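Local coordinates for protein lipoxygenase (PDB 5EK8) that is a non-heme iron 9R-lipoxygenase that probably inserts both oxygen atoms of O2 into polyunsaturated fatty acids, at residues Lys205-Ile210 and Leu221-Ala226; Asn381-Met386 and Gln557-Ile562; Pro527-Asn532 and Ile538-Asn543. All coordinates share one frame; numbering follows the deposited sequence.

Overall arrangement
Contact 1 lies on the opposite side of the chain's centre from the other two, its centre about 45 Å from that of contact 2 and about 51 Å from that of contact 3. It joins two helices near the N-terminal helix 2-21. Contacts 2 and 3 are neighbours, with centres about 18 Å apart, and they meet where Cys558 SG packs on Ile541 CD1 at 3.7 Å. Contact 3 falls in the chain between the two halves of contact 2, just before helix 549-574. None of the three reaches the iron. Contact 2 comes nearest to it along the chain, because helix 549-574 also carries the iron ligands His570 and Asn574.

Contact 1: residues Lys205-Ile210 and Leu221-Ala226; sequences KAKHTI and LTQIQA
The imidazole of His208 lies against Ile224, and this pair makes most of the contact between helix 188-214 and helix 221-227. CG1 of Ile224 sits over the centre of the ring, 4.0 Å from its centroid and only 11° off the normal, a CH-pi contact. Its other branch, CG2, comes within 3.8 Å of His208 CE1, and the same ring carbon is 3.6 Å from Ile224 CA, so the imidazole also reaches the helix backbone. With CG of His208 turned away from its own carbonyl carbon (chi1 -64°), the ring projects across the gap. Beside the ring, the extended chains of Lys207 and Gln223 cross at about a right angle; their ends, NZ of Lys207 and NE2 of Gln223, stand 3.4 Å apart, but both are donors and do not bond. Lys207 NZ instead forms a salt bridge with Asp227, whose OD2 is also hydrogen-bonded to NE2 of His208. Thr612 of helix 608-623 pairs with ND1, and the ring of Tyr228 meets the imidazole at a steep tilt. The segments 205-210 and 221-226 run nearly antiparallel, 162° between their directions, their axes 10.9 Å apart at closest approach. Both ring nitrogens thus have partners within a partly buried interface, while one carboxylate oxygen serves two basic side chains; its charge may favour a proton on NE2, an effect Lys207 would temper.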
loop_
_atom_site.group_PDB
_atom_site.type_symbol
_atom_site.label_atom_id
_atom_site.label_comp_id
_atom_site.label_asym_id
_atom_site.label_seq_id
_atom_site.Cartn_x
_atom_site.Cartn_y
_atom_site.Cartn_z
ATOM N N LYS A 205 7.025 -20.819 -13.007
ATOM C CA LYS A 205 6.731 -19.776 -13.978
ATOM C C LYS A 205 7.770 -19.781 -15.093
ATOM O O LYS A 205 7.446 -19.591 -16.261
ATOM C CB LYS A 205 6.686 -18.412 -13.285
ATOM C CG LYS A 205 5.991 -17.313 -14.075
ATOM C CD LYS A 205 6.974 -16.495 -14.904
ATOM C CE LYS A 205 7.894 -15.651 -14.028
ATOM N NZ LYS A 205 8.949 -14.962 -14.829
ATOM N N ALA A 206 9.021 -20.016 -14.716
ATOM C CA ALA A 206 10.116 -20.084 -15.670
ATOM C C ALA A 206 9.923 -21.256 -16.621
ATOM O O ALA A 206 10.038 -21.101 -17.838
ATOM C CB ALA A 206 11.445 -20.198 -14.945
ATOM N N LYS A 207 9.625 -22.424 -16.055
ATOM C CA LYS A 207 9.328 -23.614 -16.847
ATOM C C LYS A 207 8.248 -23.320 -17.884
ATOM O O LYS A 207 8.404 -23.625 -19.070
ATOM C CB LYS A 207 8.880 -24.763 -15.946
ATOM C CG LYS A 207 8.685 -26.080 -16.682
ATOM C CD LYS A 207 7.702 -26.991 -15.960
ATOM C CE LYS A 207 7.360 -28.216 -16.801
ATOM N NZ LYS A 207 6.112 -28.893 -16.343
ATOM N N HIS A 208 7.158 -22.711 -17.429
ATOM C CA HIS A 208 6.036 -22.419 -18.309
ATOM C C HIS A 208 6.418 -21.437 -19.405
ATOM O O HIS A 208 6.073 -21.631 -20.571
ATOM C CB HIS A 208 4.865 -21.871 -17.502
ATOM C CG HIS A 208 4.309 -22.848 -16.518
ATOM N ND1 HIS A 208 3.553 -22.464 -15.434
ATOM C CD2 HIS A 208 4.396 -24.199 -16.458
ATOM C CE1 HIS A 208 3.198 -23.535 -14.745
ATOM N NE2 HIS A 208 3.700 -24.600 -15.344
ATOM N N THR A 209 7.137 -20.389 -19.020
ATOM C CA THR A 209 7.544 -19.350 -19.955
ATOM C C THR A 209 8.429 -19.919 -21.052
ATOM O O THR A 209 8.218 -19.645 -22.236
ATOM C CB THR A 209 8.294 -18.211 -19.245
ATOM O OG1 THR A 209 7.435 -17.600 -18.276
ATOM C CG2 THR A 209 8.722 -17.163 -20.251
ATOM N N ILE A 210 9.416 -20.718 -20.654
ATOM C CA ILE A 210 10.322 -21.342 -21.612
ATOM C C ILE A 210 9.548 -22.305 -22.504
ATOM O O ILE A 210 9.818 -22.406 -23.698
ATOM C CB ILE A 210 11.482 -22.086 -20.906
ATOM C CG1 ILE A 210 12.277 -21.116 -20.031
ATOM C CG2 ILE A 210 12.413 -22.739 -21.922
ATOM C CD1 ILE A 210 13.550 -21.703 -19.479
ATOM N N LEU A 221 -3.641 -24.981 -19.979
ATOM C CA LEU A 221 -4.114 -24.347 -18.759
ATOM C C LEU A 221 -4.166 -25.362 -17.625
ATOM O O LEU A 221 -3.908 -25.038 -16.466
ATOM C CB LEU A 221 -5.485 -23.723 -18.978
ATOM C CG LEU A 221 -5.517 -22.214 -18.743
ATOM C CD1 LEU A 221 -4.667 -21.481 -19.776
ATOM C CD2 LEU A 221 -6.953 -21.721 -18.748
ATOM N N THR A 222 -4.492 -26.599 -17.981
ATOM C CA THR A 222 -4.517 -27.700 -17.026
ATOM C C THR A 222 -3.140 -27.953 -16.411
ATOM O O THR A 222 -3.009 -28.129 -15.196
ATOM C CB THR A 222 -5.010 -28.988 -17.691
ATOM O OG1 THR A 222 -6.272 -28.740 -18.324
ATOM C CG2 THR A 222 -5.160 -30.094 -16.659
ATOM N N GLN A 223 -2.119 -27.961 -17.263
ATOM C CA GLN A 223 -0.745 -28.189 -16.830
ATOM C C GLN A 223 -0.226 -27.053 -15.945
ATOM O O GLN A 223 0.411 -27.297 -14.913
ATOM C CB GLN A 223 0.160 -28.367 -18.046
ATOM C CG GLN A 223 1.587 -28.744 -17.714
ATOM C CD GLN A 223 2.426 -28.944 -18.959
ATOM O OE1 GLN A 223 1.897 -29.217 -20.040
ATOM N NE2 GLN A 223 3.741 -28.796 -18.820
ATOM N N ILE A 224 -0.501 -25.815 -16.355
ATOM C CA ILE A 224 -0.112 -24.638 -15.580
ATOM C C ILE A 224 -0.770 -24.667 -14.212
ATOM O O ILE A 224 -0.118 -24.429 -13.192
ATOM C CB ILE A 224 -0.495 -23.322 -16.294
ATOM C CG1 ILE A 224 0.297 -23.168 -17.588
ATOM C CG2 ILE A 224 -0.235 -22.119 -15.396
ATOM C CD1 ILE A 224 -0.098 -21.952 -18.387
ATOM N N GLN A 225 -2.064 -24.970 -14.190
ATOM C CA GLN A 225 -2.795 -25.014 -12.934
ATOM C C GLN A 225 -2.245 -26.106 -12.017
ATOM O O GLN A 225 -2.006 -25.868 -10.834
ATOM C CB GLN A 225 -4.279 -25.238 -13.183
ATOM C CG GLN A 225 -5.139 -24.916 -11.979
ATOM C CD GLN A 225 -5.252 -23.420 -11.729
ATOM O OE1 GLN A 225 -6.030 -22.720 -12.389
ATOM N NE2 GLN A 225 -4.474 -22.923 -10.776
ATOM N N ALA A 226 -2.040 -27.296 -12.577
ATOM C CA ALA A 226 -1.496 -28.425 -11.827
ATOM C C ALA A 226 -0.131 -28.119 -11.225
ATOM O O ALA A 226 0.138 -28.476 -10.076
ATOM C CB ALA A 226 -1.403 -29.653 -12.721
#

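Contact 2: residues Asn381-Met386 and Gln557-Ile562; sequences NPIRLM and QCCRHI
Cys559 contributes the largest share of the buried surface, presenting its CB and SG to two side chains of segment 381-386, on helix 383-391. The methyl of Met386 makes the nearer approach: CE comes to 3.5 Å from Cys559 CB and 4.0 Å from its SG. Met386 attains this reach because its chain is fully extended, with CG opposite the backbone N (chi1 165°), and the methyl arrives end-on at the facing helix. Ile383 adds its CG2 branch, 4.1 Å from Cys559 SG, so the sulfur touches a methyl of each residue, the two coming at roughly a right angle. Helix 451-473 also packs here, Phe471 against Ile383, and Tyr466 and Val467 against Met386. The turn that offers these two residues is fixed by Asn381, whose OD1 accepts from Ile383 N at 3.2 Å along a nearly straight capping bond, on a lone pair in the carbonyl plane. Such apolar helix-to-helix packing is characteristic of the largely helical catalytic domain of lipoxygenases, in which the long helix 549-574 goes on to supply His570 and Asn574 to the iron.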
loop_
_atom_site.group_PDB
_atom_site.type_symbol
_atom_site.label_atom_id
_atom_site.label_comp_id
_atom_site.label_asym_id
_atom_site.label_seq_id
_atom_site.Cartn_x
_atom_site.Cartn_y
_atom_site.Cartn_z
ATOM N N ASN A 381 6.649 13.990 18.560
ATOM C CA ASN A 381 5.233 13.783 18.845
ATOM C C ASN A 381 4.855 12.299 18.908
ATOM O O ASN A 381 5.065 11.552 17.952
ATOM C CB ASN A 381 4.377 14.501 17.801
ATOM C CG ASN A 381 2.956 14.728 18.271
ATOM O OD1 ASN A 381 2.253 13.787 18.642
ATOM N ND2 ASN A 381 2.528 15.987 18.271
ATOM N N PRO A 382 4.293 11.871 20.049
ATOM C CA PRO A 382 3.872 10.495 20.340
ATOM C C PRO A 382 3.067 9.841 19.221
ATOM O O PRO A 382 3.107 8.618 19.092
ATOM C CB PRO A 382 3.002 10.643 21.600
ATOM C CG PRO A 382 3.030 12.101 21.965
ATOM C CD PRO A 382 4.165 12.731 21.233
ATOM N N ILE A 383 2.354 10.637 18.430
ATOM C CA ILE A 383 1.566 10.110 17.318
ATOM C C ILE A 383 2.458 9.336 16.336
ATOM O O ILE A 383 2.010 8.383 15.688
ATOM C CB ILE A 383 0.810 11.240 16.592
ATOM C CG1 ILE A 383 -0.283 11.794 17.504
ATOM C CG2 ILE A 383 0.173 10.741 15.307
ATOM C CD1 ILE A 383 -1.322 10.765 17.885
ATOM N N ARG A 384 3.724 9.736 16.252
ATOM C CA ARG A 384 4.725 8.975 15.506
ATOM C C ARG A 384 4.715 7.502 15.910
ATOM O O ARG A 384 4.534 6.610 15.075
ATOM C CB ARG A 384 6.118 9.552 15.737
ATOM C CG ARG A 384 7.234 8.625 15.287
ATOM C CD ARG A 384 8.440 8.745 16.199
ATOM N NE ARG A 384 9.676 8.399 15.507
ATOM C CZ ARG A 384 10.887 8.703 15.953
ATOM N NH1 ARG A 384 11.959 8.358 15.254
ATOM N NH2 ARG A 384 11.025 9.360 17.098
ATOM N N LEU A 385 4.882 7.272 17.210
ATOM C CA LEU A 385 4.890 5.933 17.791
ATOM C C LEU A 385 3.638 5.150 17.429
ATOM O O LEU A 385 3.635 3.918 17.437
ATOM C CB LEU A 385 5.025 6.020 19.314
ATOM C CG LEU A 385 6.420 5.853 19.921
ATOM C CD1 LEU A 385 7.464 6.643 19.154
ATOM C CD2 LEU A 385 6.409 6.272 21.380
ATOM N N MET A 386 2.576 5.874 17.104
ATOM C CA MET A 386 1.304 5.255 16.785
ATOM C C MET A 386 1.158 4.976 15.292
ATOM O O MET A 386 0.548 3.978 14.901
ATOM C CB MET A 386 0.168 6.143 17.273
ATOM C CG MET A 386 -1.189 5.801 16.709
ATOM S SD MET A 386 -2.451 6.863 17.416
ATOM C CE MET A 386 -3.886 6.254 16.556
ATOM N N GLN A 557 -9.392 10.988 13.735
ATOM C CA GLN A 557 -10.057 10.394 12.578
ATOM C C GLN A 557 -9.054 9.993 11.500
ATOM O O GLN A 557 -9.158 8.915 10.914
ATOM C CB GLN A 557 -11.102 11.354 11.998
ATOM C CG GLN A 557 -11.652 10.943 10.631
ATOM C CD GLN A 557 -12.278 9.548 10.621
ATOM O OE1 GLN A 557 -12.675 9.019 11.659
ATOM N NE2 GLN A 557 -12.367 8.951 9.437
ATOM N N CYS A 558 -8.083 10.865 11.245
ATOM C CA CYS A 558 -7.049 10.577 10.259
ATOM C C CYS A 558 -6.264 9.328 10.671
ATOM O O CYS A 558 -5.957 8.460 9.847
ATOM C CB CYS A 558 -6.115 11.779 10.100
ATOM S SG CYS A 558 -4.885 11.623 8.779
ATOM N N CYS A 559 -5.962 9.239 11.960
ATOM C CA CYS A 559 -5.254 8.094 12.515
ATOM C C CYS A 559 -6.051 6.801 12.339
ATOM O O CYS A 559 -5.503 5.778 11.911
ATOM C CB CYS A 559 -4.946 8.338 13.989
ATOM S SG CYS A 559 -3.650 9.579 14.276
ATOM N N ARG A 560 -7.342 6.860 12.664
ATOM C CA ARG A 560 -8.254 5.740 12.429
ATOM C C ARG A 560 -8.232 5.293 10.969
ATOM O O ARG A 560 -8.151 4.101 10.670
ATOM C CB ARG A 560 -9.687 6.112 12.817
ATOM C CG ARG A 560 -10.004 5.994 14.294
ATOM C CD ARG A 560 -11.502 6.141 14.529
ATOM N NE ARG A 560 -12.008 7.466 14.170
ATOM C CZ ARG A 560 -12.132 8.480 15.022
ATOM N NH1 ARG A 560 -11.780 8.332 16.292
ATOM N NH2 ARG A 560 -12.608 9.646 14.607
ATOM N N HIS A 561 -8.316 6.265 10.068
ATOM C CA HIS A 561 -8.310 6.006 8.632
ATOM C C HIS A 561 -7.042 5.262 8.192
ATOM O O HIS A 561 -7.103 4.169 7.600
ATOM C CB HIS A 561 -8.440 7.334 7.879
ATOM C CG HIS A 561 -8.728 7.184 6.420
ATOM N ND1 HIS A 561 -9.952 6.770 5.939
ATOM C CD2 HIS A 561 -7.952 7.398 5.331
ATOM C CE1 HIS A 561 -9.916 6.732 4.620
ATOM N NE2 HIS A 561 -8.713 7.112 4.224
ATOM N N ILE A 562 -5.898 5.870 8.503
ATOM C CA ILE A 562 -4.590 5.309 8.189
ATOM C C ILE A 562 -4.449 3.884 8.708
ATOM O O ILE A 562 -4.161 2.959 7.941
ATOM C CB ILE A 562 -3.456 6.171 8.781
ATOM C CG1 ILE A 562 -3.432 7.549 8.117
ATOM C CG2 ILE A 562 -2.108 5.471 8.623
ATOM C CD1 ILE A 562 -2.524 8.548 8.818
#

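Contact 3: residues Pro527-Asn532 and Ile538-Asn543; sequences PRATFN and IRPITN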
loop_
_atom_site.group_PDB
_atom_site.type_symbol
_atom_site.label_atom_id
_atom_site.label_comp_id
_atom_site.label_asym_id
_atom_site.label_seq_id
_atom_site.Cartn_x
_atom_site.Cartn_y
_atom_site.Cartn_z
ATOM N N PRO A 527 -16.093 21.059 3.037
ATOM C CA PRO A 527 -15.098 21.972 2.462
ATOM C C PRO A 527 -13.700 21.364 2.368
ATOM O O PRO A 527 -13.243 20.703 3.303
ATOM C CB PRO A 527 -15.103 23.156 3.436
ATOM C CG PRO A 527 -16.442 23.117 4.075
ATOM C CD PRO A 527 -16.814 21.667 4.169
ATOM N N ARG A 528 -13.039 21.587 1.237
ATOM C CA ARG A 528 -11.632 21.237 1.083
ATOM C C ARG A 528 -10.814 22.500 0.879
ATOM O O ARG A 528 -11.351 23.544 0.514
ATOM C CB ARG A 528 -11.429 20.269 -0.082
ATOM C CG ARG A 528 -12.152 18.961 0.113
ATOM C CD ARG A 528 -11.732 17.902 -0.886
ATOM N NE ARG A 528 -12.710 16.822 -0.912
ATOM C CZ ARG A 528 -12.405 15.550 -1.113
ATOM N NH1 ARG A 528 -11.146 15.196 -1.304
ATOM N NH2 ARG A 528 -13.357 14.630 -1.117
ATOM N N ALA A 529 -9.514 22.407 1.124
ATOM C CA ALA A 529 -8.655 23.576 1.074
ATOM C C ALA A 529 -8.049 23.755 -0.305
ATOM O O ALA A 529 -8.216 22.914 -1.189
ATOM C CB ALA A 529 -7.563 23.474 2.123
ATOM N N THR A 530 -7.342 24.863 -0.474
ATOM C CA THR A 530 -6.700 25.193 -1.732
ATOM C C THR A 530 -5.201 25.357 -1.513
ATOM O O THR A 530 -4.764 25.948 -0.523
ATOM C CB THR A 530 -7.303 26.485 -2.349
ATOM O OG1 THR A 530 -8.591 26.192 -2.906
ATOM C CG2 THR A 530 -6.405 27.053 -3.444
ATOM N N PHE A 531 -4.413 24.805 -2.425
ATOM C CA PHE A 531 -2.983 25.057 -2.443
ATOM C C PHE A 531 -2.532 25.190 -3.887
ATOM O O PHE A 531 -2.990 24.443 -4.752
ATOM C CB PHE A 531 -2.211 23.943 -1.732
ATOM C CG PHE A 531 -0.742 24.217 -1.599
ATOM C CD1 PHE A 531 0.174 23.571 -2.412
ATOM C CD2 PHE A 531 -0.278 25.132 -0.668
ATOM C CE1 PHE A 531 1.525 23.830 -2.297
ATOM C CE2 PHE A 531 1.072 25.395 -0.548
ATOM C CZ PHE A 531 1.975 24.742 -1.362
ATOM N N ASN A 532 -1.659 26.161 -4.145
ATOM C CA ASN A 532 -1.114 26.388 -5.481
ATOM C C ASN A 532 -2.210 26.637 -6.526
ATOM O O ASN A 532 -2.035 26.339 -7.706
ATOM C CB ASN A 532 -0.234 25.201 -5.900
ATOM C CG ASN A 532 0.798 25.570 -6.953
ATOM O OD1 ASN A 532 0.742 26.645 -7.553
ATOM N ND2 ASN A 532 1.746 24.671 -7.188
ATOM N N ILE A 538 -6.864 16.053 -0.080
ATOM C CA ILE A 538 -6.746 15.820 1.357
ATOM C C ILE A 538 -7.083 17.078 2.160
ATOM O O ILE A 538 -6.518 18.148 1.935
ATOM C CB ILE A 538 -5.331 15.332 1.760
ATOM C CG1 ILE A 538 -4.991 14.016 1.063
ATOM C CG2 ILE A 538 -5.247 15.132 3.264
ATOM C CD1 ILE A 538 -5.950 12.910 1.371
ATOM N N ARG A 539 -8.012 16.934 3.100
ATOM C CA ARG A 539 -8.384 18.024 3.988
ATOM C C ARG A 539 -7.369 18.190 5.118
ATOM O O ARG A 539 -6.827 17.201 5.616
ATOM C CB ARG A 539 -9.782 17.781 4.555
ATOM C CG ARG A 539 -10.870 17.760 3.489
ATOM C CD ARG A 539 -12.242 17.543 4.106
ATOM N NE ARG A 539 -13.310 17.578 3.112
ATOM C CZ ARG A 539 -13.737 16.520 2.433
ATOM N NH1 ARG A 539 -13.188 15.328 2.639
ATOM N NH2 ARG A 539 -14.716 16.653 1.547
ATOM N N PRO A 540 -7.100 19.445 5.522
ATOM C CA PRO A 540 -6.139 19.718 6.598
ATOM C C PRO A 540 -6.623 19.282 7.982
ATOM O O PRO A 540 -7.776 19.514 8.344
ATOM C CB PRO A 540 -5.981 21.238 6.544
ATOM C CG PRO A 540 -7.261 21.721 5.961
ATOM C CD PRO A 540 -7.663 20.687 4.959
ATOM N N ILE A 541 -5.731 18.648 8.736
ATOM C CA ILE A 541 -6.007 18.225 10.104
ATOM C C ILE A 541 -6.004 19.436 11.029
ATOM O O ILE A 541 -6.846 19.565 11.920
ATOM C CB ILE A 541 -4.963 17.191 10.592
ATOM C CG1 ILE A 541 -5.063 15.903 9.766
ATOM C CG2 ILE A 541 -5.125 16.905 12.080
ATOM C CD1 ILE A 541 -3.889 14.967 9.946
ATOM N N THR A 542 -5.050 20.331 10.803
ATOM C CA THR A 542 -4.929 21.518 11.627
ATOM C C THR A 542 -4.223 22.644 10.874
ATOM O O THR A 542 -3.519 22.407 9.891
ATOM C CB THR A 542 -4.167 21.205 12.925
ATOM O OG1 THR A 542 -4.177 22.357 13.782
ATOM C CG2 THR A 542 -2.738 20.810 12.609
ATOM N N ASN A 543 -4.432 23.873 11.330
ATOM C CA ASN A 543 -3.746 25.030 10.770
ATOM C C ASN A 543 -3.289 25.967 11.876
ATOM O O ASN A 543 -3.068 27.154 11.644
ATOM C CB ASN A 543 -4.645 25.779 9.781
ATOM C CG ASN A 543 -4.529 25.246 8.359
ATOM O OD1 ASN A 543 -5.526 24.846 7.752
ATOM N ND2 ASN A 543 -3.306 25.239 7.820
HETATM O O HOH W 1 -8.251 19.801 0.797
#
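The two backbones come closest at Arg528 and Arg539, CA to CA 5.4 Å, at the base of a small beta-hairpin formed by strands 530-531 and 534-535. The backbone pairing of Ala529 with Lys536 extends this base. Beyond it the chains are joined through water 1, which accepts from Ala529 N at 2.9 Å and donates to Ile538 O at 2.7 Å. One direct hydrogen bond joins them as well: NE of Arg539 donates to Pro527 O at 3.1 Å. Arg539 is extended from CG to NE and then turned about CD-NE (chi4 89°), leaving an edge to Pro527 O and a face to Arg528. The oxygen lies in the guanidinium plane, whereas the donor stands well above the plane of the carbonyl. NH2 of the same arginine reaches Leu526 O, so two successive carbonyls hold the group. Against its face lies Arg528, with NE 3.2 Å from Arg539 NH2 and CG 3.5 Å from Arg539 NE. The two planar groups are turned 49° from each other, an overlap at the rims and not a parallel stack. Each of these like charges has an acid of its own, Asp522 for Arg528 and Asp436 for Arg539, which presumably offsets their repulsion. Pro540 rests on Ser489 and Val493 of helix 482-495, and its CD lies 4.0 Å from the methyl CB of Ala529.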